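Local coordinates for protein chitosanase (Bacillus subtilis subsp. subtilis str. 168, PDB 7C6C) that hydrolyses internal beta-1,4 linkages between glucosamine units of partly acetylated chitosan, as a secreted family 46 glycoside hydrolase, at residues 4-7 and 8-11; 131-134 and 135-138; 220-223 and 224-228. All blocks are in the same frame, centred on the assembly; numbering follows the deposited sequence.

Contact 1 of 3, residues 4-7 and 8-11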
loop_
_atom_site.group_PDB
_atom_site.type_symbol
_atom_site.label_atom_id
_atom_site.label_comp_id
_atom_site.label_asym_id
_atom_site.label_seq_id
_atom_site.Cartn_x
_atom_site.Cartn_y
_atom_site.Cartn_z
ATOM N N ASN A 4 16.239 1.032 6.232
ATOM C CA ASN A 4 17.203 2.100 6.003
ATOM C C ASN A 4 16.880 2.810 4.686
ATOM O O ASN A 4 15.931 2.464 3.985
ATOM C CB ASN A 4 18.646 1.594 6.140
ATOM C CG ASN A 4 19.092 0.697 4.986
ATOM O OD1 ASN A 4 18.563 0.760 3.877
ATOM N ND2 ASN A 4 20.102 -0.130 5.245
ATOM N N LYS A 5 17.677 3.825 4.342
ATOM C CA LYS A 5 17.359 4.651 3.179
ATOM C C LYS A 5 17.233 3.816 1.908
ATOM O O LYS A 5 16.242 3.927 1.179
ATOM C CB LYS A 5 18.415 5.739 3.009
ATOM C CG LYS A 5 18.156 6.691 1.859
ATOM C CD LYS A 5 19.120 7.865 1.945
ATOM C CE LYS A 5 18.795 8.946 0.931
ATOM N NZ LYS A 5 19.174 8.554 -0.452
ATOM N N ASP A 6 18.232 2.980 1.622
ATOM C CA ASP A 6 18.187 2.175 0.405
ATOM C C ASP A 6 17.079 1.134 0.464
ATOM O O ASP A 6 16.361 0.929 -0.523
ATOM C CB ASP A 6 19.526 1.472 0.163
ATOM C CG ASP A 6 20.619 2.413 -0.272
ATOM O OD1 ASP A 6 20.307 3.474 -0.843
ATOM O OD2 ASP A 6 21.799 2.063 -0.068
ATOM N N GLN A 7 16.943 0.444 1.597
ATOM C CA GLN A 7 15.921 -0.595 1.703
ATOM C C GLN A 7 14.525 -0.014 1.554
ATOM O O GLN A 7 13.658 -0.625 0.916
ATOM C CB GLN A 7 16.029 -1.317 3.042
ATOM C CG GLN A 7 17.315 -2.088 3.227
ATOM C CD GLN A 7 17.596 -2.417 4.678
ATOM O OE1 GLN A 7 17.101 -1.753 5.599
ATOM N NE2 GLN A 7 18.409 -3.437 4.889
ATOM N N LYS A 8 14.284 1.155 2.160
ATOM C CA LYS A 8 12.969 1.779 2.071
ATOM C C LYS A 8 12.652 2.176 0.635
ATOM O O LYS A 8 11.527 1.976 0.159
ATOM C CB LYS A 8 12.900 2.996 2.997
ATOM C CG LYS A 8 11.496 3.553 3.203
ATOM C CD LYS A 8 11.486 4.604 4.310
ATOM C CE LYS A 8 10.101 5.201 4.532
ATOM N NZ LYS A 8 9.722 6.196 3.494
ATOM N N ARG A 9 13.631 2.750 -0.069
ATOM C CA ARG A 9 13.436 3.082 -1.474
ATOM C C ARG A 9 13.094 1.837 -2.281
ATOM O O ARG A 9 12.168 1.851 -3.098
ATOM C CB ARG A 9 14.677 3.768 -2.048
ATOM C CG ARG A 9 14.522 4.081 -3.533
ATOM C CD ARG A 9 15.787 4.612 -4.199
ATOM N NE ARG A 9 16.989 3.873 -3.832
ATOM C CZ ARG A 9 17.360 2.696 -4.323
ATOM N NH1 ARG A 9 16.609 2.071 -5.232
ATOM N NH2 ARG A 9 18.493 2.144 -3.888
ATOM N N ARG A 10 13.846 0.750 -2.076
ATOM C CA ARG A 10 13.582 -0.479 -2.820
ATOM C C ARG A 10 12.182 -1.006 -2.534
ATOM O O ARG A 10 11.470 -1.432 -3.455
ATOM C CB ARG A 10 14.649 -1.527 -2.498
ATOM C CG ARG A 10 16.024 -1.114 -2.974
ATOM C CD ARG A 10 17.092 -2.163 -2.733
ATOM N NE ARG A 10 18.367 -1.643 -3.214
ATOM C CZ ARG A 10 19.457 -1.489 -2.474
ATOM N NH1 ARG A 10 19.474 -1.879 -1.205
ATOM N NH2 ARG A 10 20.538 -0.954 -3.022
ATOM N N ALA A 11 11.777 -0.995 -1.259
ATOM C CA ALA A 11 10.428 -1.423 -0.901
ATOM C C ALA A 11 9.382 -0.590 -1.625
ATOM O O ALA A 11 8.378 -1.123 -2.117
ATOM C CB ALA A 11 10.235 -1.307 0.608
HETATM O O HOH W 1 22.089 -0.730 -0.373
#
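D6 meets two arginines of the following turn, R9 and R10, in the first turns of helix 5-20. Its side chain lies beside that of R9 and points the same way. D6 OD1 sits at the edge of the R9 guanidinium, in its plane, yet at 3.8 Å from NH2 the salt bridge is long, and the carboxylate and guanidinium planes are turned 63° apart. R10 is approached differently: D6 CB rests over a face of its guanidinium, 3.6 Å from R10 NH1. D6 OD2 is well out of that plane, and a water makes the link instead, donating to D6 OD2 (2.8 Å) and accepting from R10 NH1 at the guanidinium edge. The R10 chain, extended from CG to NE, starts close over the backbone of D6, with R10 CG 3.2 Å from D6 O. Both arginines have a further partner in the C-terminal carboxylate of K242. N4, the N-cap, and Q7 form a capping box: Q7 N donates to N4 OD1 (2.8 Å) and N4 N to Q7 OE1 (3.0 Å), reciprocal bonds that tie the two ends of the first turn to each other. Q7 and A11 pack on A134 and A138 of helix 134-147, and R9 and R10 lie against I241 of strand 237-241.

Contact 2 of 3, residues 131-134 and 135-138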
loop_
_atom_site.group_PDB
_atom_site.type_symbol
_atom_site.label_atom_id
_atom_site.label_comp_id
_atom_site.label_asym_id
_atom_site.label_seq_id
_atom_site.Cartn_x
_atom_site.Cartn_y
_atom_site.Cartn_z
ATOM N N LEU A 131 9.944 -8.952 13.676
ATOM C CA LEU A 131 10.569 -9.078 12.367
ATOM C C LEU A 131 11.913 -8.364 12.372
ATOM O O LEU A 131 12.026 -7.225 12.839
ATOM C CB LEU A 131 9.654 -8.491 11.290
ATOM C CG LEU A 131 8.241 -9.078 11.263
ATOM C CD1 LEU A 131 7.470 -8.578 10.060
ATOM C CD2 LEU A 131 8.281 -10.595 11.277
ATOM N N LYS A 132 12.945 -9.044 11.873
ATOM C CA LYS A 132 14.271 -8.454 11.791
ATOM C C LYS A 132 14.749 -8.187 10.373
ATOM O O LYS A 132 15.665 -7.378 10.195
ATOM C CB LYS A 132 15.303 -9.345 12.499
ATOM C CG LYS A 132 15.084 -9.470 13.998
ATOM C CD LYS A 132 16.156 -10.348 14.634
ATOM C CE LYS A 132 16.045 -10.362 16.152
ATOM N NZ LYS A 132 17.037 -11.290 16.761
ATOM N N THR A 133 14.170 -8.834 9.364
ATOM C CA THR A 133 14.708 -8.712 8.018
ATOM C C THR A 133 14.067 -7.552 7.272
ATOM O O THR A 133 12.884 -7.241 7.443
ATOM C CB THR A 133 14.543 -9.996 7.195
ATOM O OG1 THR A 133 13.156 -10.220 6.905
ATOM C CG2 THR A 133 15.151 -11.209 7.903
ATOM N N ALA A 134 14.867 -6.922 6.419
ATOM C CA ALA A 134 14.341 -5.853 5.586
ATOM C C ALA A 134 13.256 -6.370 4.651
ATOM O O ALA A 134 12.265 -5.673 4.405
ATOM C CB ALA A 134 15.476 -5.200 4.797
ATOM N N LEU A 135 13.424 -7.584 4.112
ATOM C CA LEU A 135 12.411 -8.111 3.203
ATOM C C LEU A 135 11.072 -8.281 3.916
ATOM O O LEU A 135 10.026 -7.893 3.392
ATOM C CB LEU A 135 12.866 -9.421 2.561
ATOM C CG LEU A 135 11.802 -10.098 1.686
ATOM C CD1 LEU A 135 11.320 -9.196 0.540
ATOM C CD2 LEU A 135 12.309 -11.417 1.144
ATOM N N ALA A 136 11.078 -8.848 5.123
ATOM C CA ALA A 136 9.805 -9.008 5.823
ATOM C C ALA A 136 9.156 -7.658 6.105
ATOM O O ALA A 136 7.943 -7.496 5.931
ATOM C CB ALA A 136 9.991 -9.797 7.114
ATOM N N ARG A 137 9.952 -6.670 6.522
ATOM C CA ARG A 137 9.416 -5.329 6.746
ATOM C C ARG A 137 8.871 -4.722 5.457
ATOM O O ARG A 137 7.830 -4.057 5.471
ATOM C CB ARG A 137 10.485 -4.431 7.371
ATOM C CG ARG A 137 10.810 -4.804 8.808
ATOM C CD ARG A 137 11.935 -3.960 9.370
ATOM N NE ARG A 137 12.326 -4.435 10.695
ATOM C CZ ARG A 137 13.522 -4.243 11.245
ATOM N NH1 ARG A 137 14.463 -3.576 10.592
ATOM N NH2 ARG A 137 13.778 -4.725 12.453
ATOM N N ALA A 138 9.554 -4.951 4.332
ATOM C CA ALA A 138 9.058 -4.461 3.050
ATOM C C ALA A 138 7.742 -5.130 2.673
ATOM O O ALA A 138 6.841 -4.483 2.122
ATOM C CB ALA A 138 10.106 -4.692 1.967
HETATM O O HOH W 2 10.767 -4.807 12.795
#
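The carbonyl oxygen L131 O is gripped by two groups: R137 NH2 at 3.1 Å and a water that donates to it at 2.7 Å. The same water accepts from R137 NE, so the arginine holds the loop both directly and through the water. This is the N-terminal end of helix 134-147, with T133 as N-cap and R137 in the first turn reaching back over the cap to the residues that precede it. The direct bond is somewhat bent, 139° at the hydrogen, and L131 O lies 27° out of the guanidinium plane. K132 O is placed over one face of the group, offset toward its rim. The reach comes from a chain extended from CG to NE, with CG anti to the carbonyl carbon (chi1 -70°); along the way R137 CG passes 3.5 Å from T133 O, the oxygen that also accepts the backbone N-H of R137. NH1 has a weak bond to the carbonyl of G2, and the side chain touches M123 and S126 of helix 104-128.

The cap itself is made by T133 OG1, which accepts from A136 N at 3.1 Å. A136 has no polar side chain to return a bond to T133 N, so the N-cap bond is not matched and no capping box forms. E177 of helix 177-193 bonds the same hydroxyl through one carboxylate oxygen and K132 N through the other; the one carboxylate thus holds both the threonine hydroxyl and the backbone leading into the helix. L131 turns inward among E177, W180 and P171, and its CD1 touches the methyl of A136, CD1 to CB 4.1 Å.

Contact 3 of 3, residues 220-223 and 224-228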
loop_
_atom_site.group_PDB
_atom_site.type_symbol
_atom_site.label_atom_id
_atom_site.label_comp_id
_atom_site.label_asym_id
_atom_site.label_seq_id
_atom_site.Cartn_x
_atom_site.Cartn_y
_atom_site.Cartn_z
ATOM N N GLU A 220 15.746 -15.903 -3.650
ATOM C CA GLU A 220 17.127 -15.518 -3.920
ATOM C C GLU A 220 17.939 -15.360 -2.645
ATOM O O GLU A 220 19.143 -15.085 -2.723
ATOM C CB GLU A 220 17.186 -14.227 -4.738
ATOM C CG GLU A 220 16.663 -14.401 -6.148
ATOM C CD GLU A 220 16.793 -13.161 -7.013
ATOM O OE1 GLU A 220 17.354 -12.130 -6.572
ATOM O OE2 GLU A 220 16.325 -13.224 -8.161
ATOM N N ASN A 221 17.302 -15.539 -1.486
ATOM C CA ASN A 221 17.914 -15.300 -0.180
ATOM C C ASN A 221 18.379 -13.852 -0.024
ATOM O O ASN A 221 19.420 -13.576 0.566
ATOM C CB ASN A 221 19.023 -16.299 0.160
ATOM C CG ASN A 221 19.307 -16.348 1.645
ATOM O OD1 ASN A 221 18.413 -16.139 2.468
ATOM N ND2 ASN A 221 20.554 -16.624 1.997
ATOM N N ASN A 222 17.594 -12.920 -0.542
ATOM C CA ASN A 222 17.926 -11.496 -0.459
ATOM C C ASN A 222 17.091 -10.813 0.628
ATOM O O ASN A 222 16.371 -9.841 0.389
ATOM C CB ASN A 222 17.743 -10.840 -1.827
ATOM C CG ASN A 222 18.246 -9.413 -1.875
ATOM O OD1 ASN A 222 19.015 -8.981 -1.011
ATOM N ND2 ASN A 222 17.814 -8.663 -2.895
ATOM N N TYR A 223 17.195 -11.342 1.857
ATOM C CA TYR A 223 16.377 -10.845 2.963
ATOM C C TYR A 223 16.805 -9.469 3.455
ATOM O O TYR A 223 16.013 -8.795 4.123
ATOM C CB TYR A 223 16.339 -11.853 4.110
ATOM C CG TYR A 223 15.461 -13.042 3.814
ATOM C CD1 TYR A 223 15.964 -14.133 3.119
ATOM C CD2 TYR A 223 14.130 -13.076 4.216
ATOM C CE1 TYR A 223 15.178 -15.227 2.839
ATOM C CE2 TYR A 223 13.328 -14.169 3.931
ATOM C CZ TYR A 223 13.868 -15.245 3.241
ATOM O OH TYR A 223 13.106 -16.353 2.947
ATOM N N ASN A 224 18.022 -9.033 3.144
ATOM C CA ASN A 224 18.442 -7.674 3.457
ATOM C C ASN A 224 18.012 -6.669 2.399
ATOM O O ASN A 224 18.284 -5.472 2.556
ATOM C CB ASN A 224 19.956 -7.594 3.653
ATOM C CG ASN A 224 20.372 -6.392 4.485
ATOM O OD1 ASN A 224 19.809 -6.133 5.549
ATOM N ND2 ASN A 224 21.347 -5.647 3.999
ATOM N N LEU A 225 17.357 -7.126 1.334
ATOM C CA LEU A 225 16.877 -6.241 0.273
ATOM C C LEU A 225 18.026 -5.422 -0.308
ATOM O O LEU A 225 17.924 -4.208 -0.491
ATOM C CB LEU A 225 15.724 -5.345 0.748
ATOM C CG LEU A 225 14.614 -5.002 -0.247
ATOM C CD1 LEU A 225 13.925 -6.243 -0.787
ATOM C CD2 LEU A 225 13.605 -4.089 0.429
ATOM N N ASN A 226 19.139 -6.105 -0.573
ATOM C CA ASN A 226 20.263 -5.500 -1.269
ATOM C C ASN A 226 19.923 -5.310 -2.745
ATOM O O ASN A 226 19.051 -5.979 -3.302
ATOM C CB ASN A 226 21.491 -6.405 -1.171
ATOM C CG ASN A 226 22.007 -6.556 0.250
ATOM O OD1 ASN A 226 21.845 -5.674 1.084
ATOM N ND2 ASN A 226 22.651 -7.676 0.519
ATOM N N GLY A 227 20.650 -4.402 -3.389
ATOM C CA GLY A 227 20.455 -4.142 -4.795
ATOM C C GLY A 227 21.697 -4.404 -5.623
ATOM O O GLY A 227 22.800 -4.561 -5.092
ATOM N N PRO A 228 21.541 -4.457 -6.954
ATOM C CA PRO A 228 20.272 -4.303 -7.671
ATOM C C PRO A 228 19.366 -5.509 -7.503
ATOM O O PRO A 228 19.845 -6.630 -7.292
ATOM C CB PRO A 228 20.719 -4.193 -9.135
ATOM C CG PRO A 228 22.000 -4.972 -9.189
ATOM C CD PRO A 228 22.672 -4.681 -7.873
#
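N222 and N226 are joined by two bonds between a side-chain amide and a backbone. N222 OD1 accepts from N226 N at 2.9 Å, and N222 ND2 donates to N226 O at 3.0 Å. Both the N-H and the C=O of one residue are thus taken by a single amide, which is thereby fixed in its rotation about the CB-CG bond. The two bonds differ in quality: N226 O lies almost in the amide plane of N222 and the ND2 bond is nearly straight (168°), whereas the bond to OD1 is bent to 141°. A chi1 of -172° turns CG of N222 away from the backbone N and carries the amide alongside the chain to N226, four residues on.

One backbone bond closes the turn. L225 N donates to N222 O at 3.0 Å, making a type I beta turn from N222 to L225, with its donor well above the carbonyl plane. The turn comes just after the Schellman motif at N221, where phi is positive, that ends helix 209-219. L225 also has positive phi, and the chain then runs toward strand 229-233 through a cis peptide before P228.

A bond between two side-chain amides links N224 to N226: N224 ND2 donates to N226 OD1 at 3.0 Å, the oxygen tilted out of the N224 amide plane. N226 CB in turn packs 3.6 Å from N222 OD1, so N226 is engaged by both of the other asparagines.

Side-chain packing joins the loop to the helices: Y223 touches A218, L135, K178 and L181, between three helices, while buried L225 packs on I217, A134 and A138.

In the fold
The three contacts touch pairwise, each pair of centres about 11 Å apart. Contact 3 ties the starts of two helices together. Y223 O accepts from L135 N of contact 2 at 2.9 Å, a first-turn N-H of helix 134-147, while N224 O and L225 O take Q7 NE2 (3.1 Å) and R10 NH1 (2.9 Å) of contact 1. Contacts 1 and 2 meet by packing, A11 CB lying 3.6 Å from A138 CB. All lie toward one side of the chain's centre. The side chain of A11 is about 12 Å from that of E19, the predicted proton donor further along helix 5-20, and that of L135 about 14 Å from the bound hydroxybutanedioic acid.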